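Local coordinates for protein glycoside Hydrolase (Bacteroides uniformis, PDB 5T99) that probably removes galactose from the ends of agarose-derived oligosaccharides, acting as a family 2 glycoside hydrolase of a human intestinal bacterium, at residues H185-T190 and Y284-G289; I203-K208 and L270-Y275; H221-A226 and Y266-K271; T230-N235 and I252-P257. One frame throughout, in Å; residues are numbered along the deposited sequence.

Interaction 1: residues H185-T190 and Y284-G289. With EDO (1,2-ethanediol), chain J.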
# COMPACT_ATOMS: atom_id res chain seq x y z
N HIS A 185 -14.68 -2.72 16.03
CA HIS A 185 -14.04 -1.42 16.23
C HIS A 185 -14.37 -0.80 17.59
O HIS A 185 -14.48 0.41 17.71
CB HIS A 185 -14.42 -0.48 15.09
CG HIS A 185 -14.33 -1.12 13.74
ND1 HIS A 185 -15.26 -0.92 12.75
CD2 HIS A 185 -13.42 -1.99 13.24
CE1 HIS A 185 -14.92 -1.61 11.68
NE2 HIS A 185 -13.81 -2.28 11.95
N GLY A 186 -14.48 -1.65 18.61
CA GLY A 186 -15.02 -1.25 19.90
C GLY A 186 -14.07 -0.66 20.93
O GLY A 186 -14.50 -0.39 22.06
N VAL A 187 -12.79 -0.50 20.57
CA VAL A 187 -11.81 0.20 21.42
C VAL A 187 -11.12 1.31 20.62
O VAL A 187 -10.69 1.10 19.49
CB VAL A 187 -10.75 -0.76 21.99
CG1 VAL A 187 -9.71 0.01 22.80
CG2 VAL A 187 -11.40 -1.84 22.84
N TYR A 188 -11.01 2.48 21.24
CA TYR A 188 -10.45 3.66 20.61
C TYR A 188 -9.36 4.21 21.55
O TYR A 188 -9.68 4.70 22.63
CB TYR A 188 -11.60 4.66 20.36
CG TYR A 188 -11.23 6.03 19.85
CD1 TYR A 188 -10.10 6.26 19.05
CD2 TYR A 188 -12.06 7.12 20.14
CE1 TYR A 188 -9.81 7.54 18.58
CE2 TYR A 188 -11.78 8.40 19.67
CZ TYR A 188 -10.66 8.61 18.89
OH TYR A 188 -10.40 9.90 18.45
N VAL A 189 -8.10 4.09 21.13
CA VAL A 189 -6.92 4.42 21.94
C VAL A 189 -6.29 5.71 21.45
O VAL A 189 -5.90 5.79 20.27
CB VAL A 189 -5.87 3.30 21.83
CG1 VAL A 189 -4.64 3.60 22.69
CG2 VAL A 189 -6.48 1.94 22.19
N THR A 190 -6.17 6.71 22.33
CA THR A 190 -5.51 7.98 22.01
C THR A 190 -4.42 8.28 23.04
O THR A 190 -4.34 7.60 24.07
CB THR A 190 -6.53 9.14 21.96
OG1 THR A 190 -7.30 9.20 23.19
CG2 THR A 190 -7.48 8.95 20.76
N TYR A 284 -10.10 -8.72 23.90
CA TYR A 284 -10.05 -7.92 22.68
C TYR A 284 -8.72 -7.18 22.62
O TYR A 284 -8.39 -6.41 23.53
CB TYR A 284 -11.20 -6.93 22.69
CG TYR A 284 -11.44 -6.14 21.42
CD1 TYR A 284 -12.37 -6.58 20.46
CD2 TYR A 284 -10.77 -4.95 21.18
CE1 TYR A 284 -12.62 -5.85 19.31
CE2 TYR A 284 -11.02 -4.21 20.02
CZ TYR A 284 -11.94 -4.66 19.10
OH TYR A 284 -12.18 -3.94 17.95
N PHE A 285 -7.98 -7.40 21.54
CA PHE A 285 -6.66 -6.83 21.36
C PHE A 285 -6.68 -5.63 20.42
O PHE A 285 -7.45 -5.61 19.45
CB PHE A 285 -5.70 -7.90 20.84
CG PHE A 285 -5.37 -8.97 21.85
CD1 PHE A 285 -4.32 -8.79 22.76
CD2 PHE A 285 -6.09 -10.16 21.88
CE1 PHE A 285 -3.99 -9.77 23.69
CE2 PHE A 285 -5.76 -11.15 22.81
CZ PHE A 285 -4.72 -10.95 23.71
N THR A 286 -5.85 -4.63 20.72
CA THR A 286 -5.66 -3.45 19.87
C THR A 286 -4.16 -3.09 19.85
O THR A 286 -3.53 -2.93 20.89
CB THR A 286 -6.44 -2.22 20.39
OG1 THR A 286 -7.83 -2.53 20.56
CG2 THR A 286 -6.30 -1.03 19.42
N ASP A 287 -3.59 -2.97 18.65
CA ASP A 287 -2.22 -2.50 18.52
C ASP A 287 -2.24 -1.00 18.48
O ASP A 287 -3.17 -0.41 17.90
CB ASP A 287 -1.57 -3.08 17.27
CG ASP A 287 -1.24 -4.56 17.40
OD1 ASP A 287 -0.78 -4.99 18.49
OD2 ASP A 287 -1.42 -5.29 16.42
N PHE A 288 -1.27 -0.37 19.13
CA PHE A 288 -1.18 1.10 19.14
C PHE A 288 0.24 1.58 19.39
O PHE A 288 1.09 0.82 19.86
CB PHE A 288 -2.15 1.70 20.17
CG PHE A 288 -1.68 1.58 21.61
CD1 PHE A 288 -0.92 2.59 22.19
CD2 PHE A 288 -2.00 0.47 22.37
CE1 PHE A 288 -0.48 2.48 23.50
CE2 PHE A 288 -1.57 0.36 23.69
CZ PHE A 288 -0.82 1.37 24.26
N GLY A 289 0.47 2.85 19.07
CA GLY A 289 1.73 3.52 19.31
C GLY A 289 1.55 4.82 20.07
O GLY A 289 0.43 5.34 20.19
C1 EDO J . -3.36 6.69 18.14
O1 EDO J . -4.80 6.60 18.04
C2 EDO J . -2.75 5.56 18.98
O2 EDO J . -1.88 4.70 18.22
O HOH W 1 -10.74 -1.30 17.80

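Interaction 2: residues I203-K208 and L270-Y275. With EDO (1,2-ethanediol), chain K.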
# COMPACT_ATOMS: atom_id res chain seq x y z
N ILE A 203 -8.30 5.54 26.76
CA ILE A 203 -8.94 4.37 26.12
C ILE A 203 -10.45 4.42 26.30
O ILE A 203 -10.95 4.46 27.43
CB ILE A 203 -8.42 3.04 26.70
CG1 ILE A 203 -6.89 2.94 26.52
CG2 ILE A 203 -9.12 1.86 26.02
CD1 ILE A 203 -6.25 1.83 27.34
N GLU A 204 -11.17 4.42 25.17
CA GLU A 204 -12.62 4.31 25.16
C GLU A 204 -13.02 2.88 24.84
O GLU A 204 -12.65 2.37 23.80
CB GLU A 204 -13.25 5.24 24.13
CG GLU A 204 -14.77 5.31 24.22
CD GLU A 204 -15.39 5.92 22.99
OE1 GLU A 204 -15.73 7.12 23.04
OE2 GLU A 204 -15.52 5.21 21.98
N THR A 205 -13.78 2.27 25.74
CA THR A 205 -14.26 0.90 25.56
C THR A 205 -15.77 0.92 25.28
O THR A 205 -16.52 1.59 25.98
CB THR A 205 -13.98 0.04 26.82
OG1 THR A 205 -12.63 0.24 27.24
CG2 THR A 205 -14.20 -1.44 26.55
N THR A 206 -16.18 0.18 24.25
CA THR A 206 -17.59 -0.03 23.92
C THR A 206 -17.93 -1.47 24.30
O THR A 206 -17.22 -2.41 23.93
CB THR A 206 -17.84 0.18 22.41
OG1 THR A 206 -17.41 1.49 22.01
CG2 THR A 206 -19.33 0.02 22.06
N VAL A 207 -19.02 -1.65 25.03
CA VAL A 207 -19.47 -2.98 25.44
C VAL A 207 -20.93 -3.16 25.07
O VAL A 207 -21.75 -2.27 25.33
CB VAL A 207 -19.28 -3.22 26.96
CG1 VAL A 207 -19.75 -4.62 27.34
CG2 VAL A 207 -17.82 -3.02 27.35
N LYS A 208 -21.24 -4.30 24.46
CA LYS A 208 -22.59 -4.67 24.08
C LYS A 208 -23.11 -5.71 25.07
O LYS A 208 -22.41 -6.68 25.39
CB LYS A 208 -22.59 -5.25 22.66
CG LYS A 208 -23.96 -5.54 22.06
CD LYS A 208 -24.70 -4.25 21.69
CE LYS A 208 -26.04 -4.53 21.03
NZ LYS A 208 -26.98 -5.19 21.97
N LEU A 270 -2.47 -3.59 23.38
CA LEU A 270 -3.50 -3.46 24.41
C LEU A 270 -4.36 -4.71 24.44
O LEU A 270 -5.01 -5.02 23.44
CB LEU A 270 -4.40 -2.25 24.11
CG LEU A 270 -5.68 -2.11 24.95
CD1 LEU A 270 -5.33 -1.90 26.42
CD2 LEU A 270 -6.55 -0.98 24.42
N LYS A 271 -4.39 -5.39 25.58
CA LYS A 271 -5.32 -6.50 25.81
C LYS A 271 -6.43 -5.98 26.71
O LYS A 271 -6.17 -5.55 27.83
CB LYS A 271 -4.57 -7.65 26.48
CG LYS A 271 -5.37 -8.90 26.87
CD LYS A 271 -4.59 -9.69 27.93
CE LYS A 271 -4.57 -11.18 27.68
NZ LYS A 271 -3.48 -11.85 28.45
N THR A 272 -7.66 -6.01 26.21
CA THR A 272 -8.82 -5.55 26.97
C THR A 272 -9.70 -6.76 27.31
O THR A 272 -10.17 -7.47 26.41
CB THR A 272 -9.63 -4.48 26.19
OG1 THR A 272 -8.81 -3.33 25.97
CG2 THR A 272 -10.88 -4.05 26.95
N GLU A 273 -9.94 -6.97 28.60
CA GLU A 273 -10.72 -8.09 29.12
C GLU A 273 -11.99 -7.53 29.75
O GLU A 273 -11.92 -6.55 30.49
CB GLU A 273 -9.90 -8.90 30.13
CG GLU A 273 -8.83 -9.76 29.46
CD GLU A 273 -7.74 -10.28 30.39
OE1 GLU A 273 -7.46 -9.66 31.44
OE2 GLU A 273 -7.12 -11.31 30.06
N ILE A 274 -13.13 -8.13 29.42
CA ILE A 274 -14.41 -7.77 30.03
C ILE A 274 -14.78 -8.82 31.07
O ILE A 274 -14.64 -10.03 30.81
CB ILE A 274 -15.52 -7.68 28.97
CG1 ILE A 274 -15.11 -6.73 27.84
CG2 ILE A 274 -16.84 -7.25 29.60
CD1 ILE A 274 -14.81 -5.31 28.28
N TYR A 275 -15.28 -8.38 32.23
CA TYR A 275 -15.72 -9.31 33.29
C TYR A 275 -17.14 -9.03 33.72
O TYR A 275 -17.53 -7.87 33.85
CB TYR A 275 -14.82 -9.27 34.52
CG TYR A 275 -13.41 -9.71 34.23
CD1 TYR A 275 -13.02 -11.04 34.40
CD2 TYR A 275 -12.47 -8.79 33.78
CE1 TYR A 275 -11.73 -11.43 34.13
CE2 TYR A 275 -11.18 -9.18 33.51
CZ TYR A 275 -10.81 -10.49 33.67
OH TYR A 275 -9.51 -10.84 33.38
C1 EDO K . -16.99 7.75 20.26
O1 EDO K . -17.50 8.50 21.37
C2 EDO K . -16.66 8.63 19.07
O2 EDO K . -17.15 8.05 17.85

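Interaction 3: residues H221-A226 and Y266-K271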
# COMPACT_ATOMS: atom_id res chain seq x y z
N HIS A 221 -7.66 -3.34 31.20
CA HIS A 221 -6.73 -3.03 30.12
C HIS A 221 -5.30 -3.38 30.52
O HIS A 221 -4.74 -2.73 31.40
CB HIS A 221 -6.77 -1.53 29.81
CG HIS A 221 -8.08 -1.06 29.29
ND1 HIS A 221 -8.67 -1.59 28.16
CD2 HIS A 221 -8.91 -0.09 29.73
CE1 HIS A 221 -9.81 -0.97 27.93
NE2 HIS A 221 -9.99 -0.06 28.87
N SER A 222 -4.72 -4.38 29.85
CA SER A 222 -3.30 -4.70 29.98
C SER A 222 -2.50 -4.14 28.79
O SER A 222 -2.73 -4.52 27.63
CB SER A 222 -3.10 -6.21 30.08
OG SER A 222 -3.74 -6.72 31.23
N ILE A 223 -1.57 -3.23 29.09
CA ILE A 223 -0.70 -2.62 28.10
C ILE A 223 0.59 -3.41 28.06
O ILE A 223 1.30 -3.48 29.06
CB ILE A 223 -0.44 -1.14 28.38
CG1 ILE A 223 -1.75 -0.37 28.19
CG2 ILE A 223 0.63 -0.59 27.44
CD1 ILE A 223 -1.71 1.07 28.63
N ILE A 224 0.87 -3.98 26.90
CA ILE A 224 1.93 -4.98 26.76
C ILE A 224 3.00 -4.41 25.83
O ILE A 224 2.70 -3.88 24.76
CB ILE A 224 1.35 -6.29 26.19
CG1 ILE A 224 0.28 -6.86 27.14
CG2 ILE A 224 2.46 -7.30 25.92
CD1 ILE A 224 -0.56 -7.95 26.50
N ASN A 225 4.25 -4.54 26.26
CA ASN A 225 5.40 -4.02 25.51
C ASN A 225 5.83 -4.98 24.40
O ASN A 225 5.24 -6.06 24.23
CB ASN A 225 6.56 -3.60 26.46
CG ASN A 225 7.32 -4.76 27.09
OD1 ASN A 225 7.18 -5.93 26.72
ND2 ASN A 225 8.16 -4.43 28.06
N ALA A 226 6.85 -4.56 23.65
CA ALA A 226 7.41 -5.31 22.55
C ALA A 226 7.96 -6.70 22.92
O ALA A 226 7.98 -7.56 22.05
CB ALA A 226 8.50 -4.50 21.86
N TYR A 266 8.16 1.92 17.58
CA TYR A 266 7.85 1.03 18.67
C TYR A 266 6.33 0.92 18.85
O TYR A 266 5.65 1.93 18.94
CB TYR A 266 8.52 1.54 19.94
CG TYR A 266 8.48 0.56 21.07
CD1 TYR A 266 9.60 -0.21 21.39
CD2 TYR A 266 7.31 0.40 21.84
CE1 TYR A 266 9.57 -1.11 22.44
CE2 TYR A 266 7.27 -0.49 22.89
CZ TYR A 266 8.40 -1.25 23.20
OH TYR A 266 8.34 -2.15 24.24
N MET A 267 5.85 -0.32 18.94
CA MET A 267 4.43 -0.62 19.05
C MET A 267 4.15 -1.28 20.38
O MET A 267 4.93 -2.11 20.85
CB MET A 267 4.02 -1.61 17.94
CG MET A 267 4.07 -1.02 16.53
SD MET A 267 2.96 0.38 16.35
CE MET A 267 1.37 -0.45 16.39
N TYR A 268 3.04 -0.89 20.99
CA TYR A 268 2.51 -1.53 22.18
C TYR A 268 1.33 -2.36 21.75
O TYR A 268 0.81 -2.17 20.66
CB TYR A 268 2.06 -0.48 23.21
CG TYR A 268 3.17 0.20 23.97
CD1 TYR A 268 3.64 -0.32 25.17
CD2 TYR A 268 3.76 1.36 23.49
CE1 TYR A 268 4.67 0.30 25.88
CE2 TYR A 268 4.79 2.00 24.18
CZ TYR A 268 5.24 1.47 25.39
OH TYR A 268 6.24 2.10 26.08
N LYS A 269 0.93 -3.29 22.61
CA LYS A 269 -0.27 -4.10 22.43
C LYS A 269 -1.20 -3.92 23.65
O LYS A 269 -0.77 -4.08 24.79
CB LYS A 269 0.12 -5.56 22.26
CG LYS A 269 -1.05 -6.52 22.02
CD LYS A 269 -0.57 -7.96 21.81
CE LYS A 269 0.03 -8.15 20.41
NZ LYS A 269 0.55 -9.54 20.22
N LEU A 270 -2.47 -3.59 23.38
CA LEU A 270 -3.50 -3.46 24.41
C LEU A 270 -4.36 -4.71 24.44
O LEU A 270 -5.01 -5.02 23.44
CB LEU A 270 -4.40 -2.25 24.11
CG LEU A 270 -5.68 -2.11 24.95
CD1 LEU A 270 -5.33 -1.90 26.42
CD2 LEU A 270 -6.55 -0.98 24.42
N LYS A 271 -4.39 -5.39 25.58
CA LYS A 271 -5.32 -6.50 25.81
C LYS A 271 -6.43 -5.98 26.71
O LYS A 271 -6.17 -5.55 27.83
CB LYS A 271 -4.57 -7.65 26.48
CG LYS A 271 -5.37 -8.90 26.87
CD LYS A 271 -4.59 -9.69 27.93
CE LYS A 271 -4.57 -11.18 27.68
NZ LYS A 271 -3.48 -11.85 28.45
O HOH W 2 -6.09 -7.37 30.53

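Interaction 4: residues T230-N235 and I252-P257. With EDO (1,2-ethanediol), chain D; EDO (1,2-ethanediol), chain E.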
# COMPACT_ATOMS: atom_id res chain seq x y z
N THR A 230 3.49 -7.42 30.34
CA THR A 230 2.49 -6.43 30.75
C THR A 230 3.19 -5.41 31.64
O THR A 230 3.71 -5.78 32.68
CB THR A 230 1.33 -7.06 31.55
OG1 THR A 230 0.67 -8.07 30.77
CG2 THR A 230 0.31 -5.98 31.94
N VAL A 231 3.21 -4.15 31.20
CA VAL A 231 3.89 -3.06 31.92
C VAL A 231 2.94 -2.08 32.63
O VAL A 231 3.39 -1.24 33.41
CB VAL A 231 4.87 -2.29 31.00
CG1 VAL A 231 5.87 -3.24 30.38
CG2 VAL A 231 4.13 -1.50 29.90
N ALA A 232 1.65 -2.17 32.35
CA ALA A 232 0.66 -1.33 33.04
C ALA A 232 -0.72 -1.94 32.88
O ALA A 232 -1.00 -2.58 31.86
CB ALA A 232 0.67 0.10 32.50
N ILE A 233 -1.56 -1.75 33.89
CA ILE A 233 -2.94 -2.23 33.89
C ILE A 233 -3.86 -1.08 34.30
O ILE A 233 -3.62 -0.42 35.32
CB ILE A 233 -3.13 -3.46 34.80
CG1 ILE A 233 -2.51 -4.69 34.14
CG2 ILE A 233 -4.61 -3.69 35.11
CD1 ILE A 233 -2.55 -5.95 34.98
N LEU A 234 -4.89 -0.83 33.48
CA LEU A 234 -5.86 0.21 33.75
C LEU A 234 -7.20 -0.47 33.90
O LEU A 234 -7.62 -1.22 33.02
CB LEU A 234 -5.92 1.23 32.61
CG LEU A 234 -7.06 2.28 32.68
CD1 LEU A 234 -7.03 3.10 33.96
CD2 LEU A 234 -7.00 3.18 31.45
N ASN A 235 -7.85 -0.21 35.03
CA ASN A 235 -9.18 -0.73 35.29
C ASN A 235 -10.24 0.33 34.98
O ASN A 235 -10.01 1.55 35.13
CB ASN A 235 -9.28 -1.22 36.73
CG ASN A 235 -8.68 -2.61 36.90
OD1 ASN A 235 -9.24 -3.60 36.43
ND2 ASN A 235 -7.53 -2.68 37.57
N ILE A 252 -4.44 6.16 31.62
CA ILE A 252 -3.36 5.65 32.45
C ILE A 252 -2.05 6.29 32.01
O ILE A 252 -1.84 6.52 30.81
CB ILE A 252 -3.30 4.11 32.40
CG1 ILE A 252 -2.25 3.57 33.37
CG2 ILE A 252 -3.03 3.61 30.98
CD1 ILE A 252 -2.32 2.07 33.62
N ASN A 253 -1.20 6.58 32.99
CA ASN A 253 0.14 7.14 32.75
C ASN A 253 1.09 6.01 32.35
O ASN A 253 1.04 4.91 32.90
CB ASN A 253 0.70 7.81 34.02
CG ASN A 253 -0.09 9.03 34.46
OD1 ASN A 253 -0.71 9.74 33.65
ND2 ASN A 253 -0.06 9.31 35.76
N MET A 254 1.93 6.30 31.36
CA MET A 254 3.07 5.46 30.99
C MET A 254 4.31 6.32 31.20
O MET A 254 4.54 7.27 30.46
CB MET A 254 3.00 5.07 29.50
CG MET A 254 1.76 4.29 29.10
SD MET A 254 1.83 2.62 29.72
CE MET A 254 2.92 1.86 28.54
N LEU A 255 5.08 6.01 32.24
CA LEU A 255 6.34 6.73 32.49
C LEU A 255 7.44 6.21 31.56
O LEU A 255 7.46 5.03 31.21
CB LEU A 255 6.75 6.63 33.97
CG LEU A 255 5.70 7.05 35.01
CD1 LEU A 255 6.32 7.03 36.41
CD2 LEU A 255 5.07 8.41 34.73
N ASN A 256 8.34 7.11 31.16
CA ASN A 256 9.45 6.78 30.25
C ASN A 256 9.02 5.94 29.05
O ASN A 256 9.61 4.89 28.76
CB ASN A 256 10.55 6.07 31.04
CG ASN A 256 11.02 6.89 32.23
OD1 ASN A 256 10.84 6.48 33.38
ND2 ASN A 256 11.59 8.05 31.95
N PRO A 257 7.98 6.41 28.33
CA PRO A 257 7.40 5.62 27.24
C PRO A 257 8.36 5.42 26.07
O PRO A 257 9.25 6.24 25.85
CB PRO A 257 6.21 6.48 26.80
CG PRO A 257 6.67 7.87 27.09
CD PRO A 257 7.35 7.74 28.41
C1 EDO D . 5.83 1.99 31.51
O1 EDO D . 5.78 2.98 30.48
C2 EDO D . 4.69 2.14 32.52
O2 EDO D . 4.90 3.24 33.42
C1 EDO E . 10.84 2.00 32.29
O1 EDO E . 9.65 1.26 31.97
C2 EDO E . 10.73 2.57 33.71
O2 EDO E . 9.79 3.66 33.76

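Interaction 1: residues H185-T190 and Y284-G289
V187 and V189 face Y284, T286 and F288 across the core of a β-sandwich, the immunoglobulin-like domain found in family 2 glycoside hydrolases. The two strands belong to opposed sheets and run in roughly the same direction; their axes lie 8.6 Å apart at closest approach and are inclined by 29°, and no backbone-to-backbone bond joins them. At one end V189 CG1, anti to its own backbone N (chi1 -179°), rests over a face of the F288 ring, 4.0 Å from the ring centroid, in a CH-pi contact displaced toward the rim. In the middle V187 CB meets T286 OG1 at 3.7 Å. V187 CG2 then slides past the Y284 ring, approaching CD2 to 3.6 Å. The phenol beyond it supplies the polar end: G186 N gives a weak hydrogen bond to Y284 OH at 3.3 Å, and a water in the plane of that ring, 3.0 Å from OH, donates to V187 O. Back at the V189 end, an ethanediol molecule, probably from the crystallisation liquor, accepts a hydrogen bond from G289 N at its O2 (3.1 Å), while its O1 lies 2.6 Å from V189 O. L270 of strand 268-276 packs against both valines, strand 198-209 pairs with the backbone of 185-190, and N405, just past helix 388-403, bonds V187 O and V189 N.

Interaction 2: residues I203-K208 and L270-Y275
Apolar packing between I203 and L270, and between V207 and I274, carries most of this contact, which crosses the interior of the immunoglobulin-like β-sandwich. The strand axes are 10.0 Å apart and inclined by 40°, a separation bridged by alternate residues of each strand. I203 and L270 reach toward each other tip to tip, CD1 to CD1 at 4.0 Å, and L270 CD2 also comes close to I203 CD1. V207 and I274 instead slide past one another, with V207 CG2 3.9 Å from I274 CD1. The threonines between these pairs take part through their methyls: T205 CG2 lies 4.2 Å from T272 CG2 and 4.3 Å from I274 CD1. One polar interaction is buried among the methyls: T272 OG1 is hydrogen-bonded to H221 ND1 of strand 215-224. E204 lies on the other face of 203-208 and takes no part in the packing; its chain is extended, with CG anti to the backbone N (chi1 -172°), and its OE1 accepts a hydrogen bond at 2.8 Å from O1 of an ethanediol, probably from the crystallisation liquor. A leucine in place of E204 would probably leave that diol hydroxyl without its acceptor. No hydrogen bond passes directly between the two strands, whose registers are set by backbone bonds within their own sheets, which implies that this meeting of the sheets rests on apolar packing, probably with water excluded, and not on directed bonds.

Interaction 3: residues H221-A226 and Y266-K271
Four backbone hydrogen bonds join S222 to K271 and I224 to K269. S222 N gives to K271 O at 2.7 Å and K271 N returns to S222 O at 2.8 Å; I224 N gives to K269 O at 2.7 Å and K269 N to I224 O at 2.8 Å. Beyond the last pair, where the strands have given way to loop, a side chain supplies the next acceptor: A226 N donates to Y266 OH at 2.9 Å, and the bond is almost straight, 168° at the hydrogen. This is regular antiparallel pairing between the two inner strands, 215-224 and 268-276, of the four-stranded sheet of the sandwich domain, and I223 with L270 forms the non-hydrogen-bonded pair between the two bonded ones. I223 and L270 turn to the interior face, where I223 CG2 meets Y268 CD1 at 3.8 Å and L270 CD1 packs on H221 CB at 3.7 Å. On the reverse face I224 CD1 crosses over K271 CB. Next to the loop, Y266 CG stands anti to its backbone N (chi1 -169°), which carries the ring along A226, with CZ 3.5 Å from A226 CB, and sets CE2 above the centre of one face of the Y268 ring. A phenylalanine at Y266 would probably keep much of that ring packing but leave A226 N without its acceptor, so the loop would be less firmly tied. N225 OD1 accepts from E229 N, across the turn that leads to strand 230-240.

Interaction 4: residues T230-N235 and I252-P257
V231 and A232, two consecutive residues, both touch M254, although in a regular strand neighbouring side chains would point to opposite faces. The cause is a classic β-bulge: both lie opposite I223 of strand 215-224, and V231 has a psi of -11°, far from the extended value. Strands 230-240 and 245-255 follow each other in the chain and run antiparallel, yet they belong to different sheets of the sandwich, each being an outermost strand of its own. With their axes 7.9 Å apart, they exchange no hydrogen bonds and close the sandwich at this margin through side chains. M254 is folded at chi2 and chi3, which brings its sulfur to 3.9 Å from A232 CB and its terminal CE to 3.8 Å from V231 CG2, the valine and methionine side chains meeting at about a right angle. I252 does the opposite: CG1 is anti to the backbone N (chi1 -175°) and the extended chain carries CD1 between A232 and L234, 3.8 Å from the CB of each, and against I233 O at 3.3 Å. L234 in turn passes alongside the base of I252, with CD2 against its CB. Beside M254, near V231 O, an ethanediol, probably from the crystallisation liquor, is bonded to the L255 backbone: its O2 accepts from L255 N while its O1 donates to L255 O at 2.7 Å. A second ethanediol gives its O2 proton to N256 OD1, 3.0 Å away.

All four contacts belong to one immunoglobulin-like sandwich: interactions 1, 2 and 4 span its two sheets, and interaction 3 lies within the four-stranded one. Interactions 2 and 3 share L270 and K271, and H221 ND1 reaches T272 OG1 at 2.8 Å, tying the sheet pairing to the core. Interaction 1 joins the same strand through L270 N and T286 O, 2.8 Å apart, with its centre about 9 Å from that of interaction 2. At the margin, I223 CG2 of interaction 3 packs 3.5 Å from M254 CE of interaction 4. None of the segments contributes a residue to the galacto-isofagomine pocket; the contacts are packing and pairing within the sandwich.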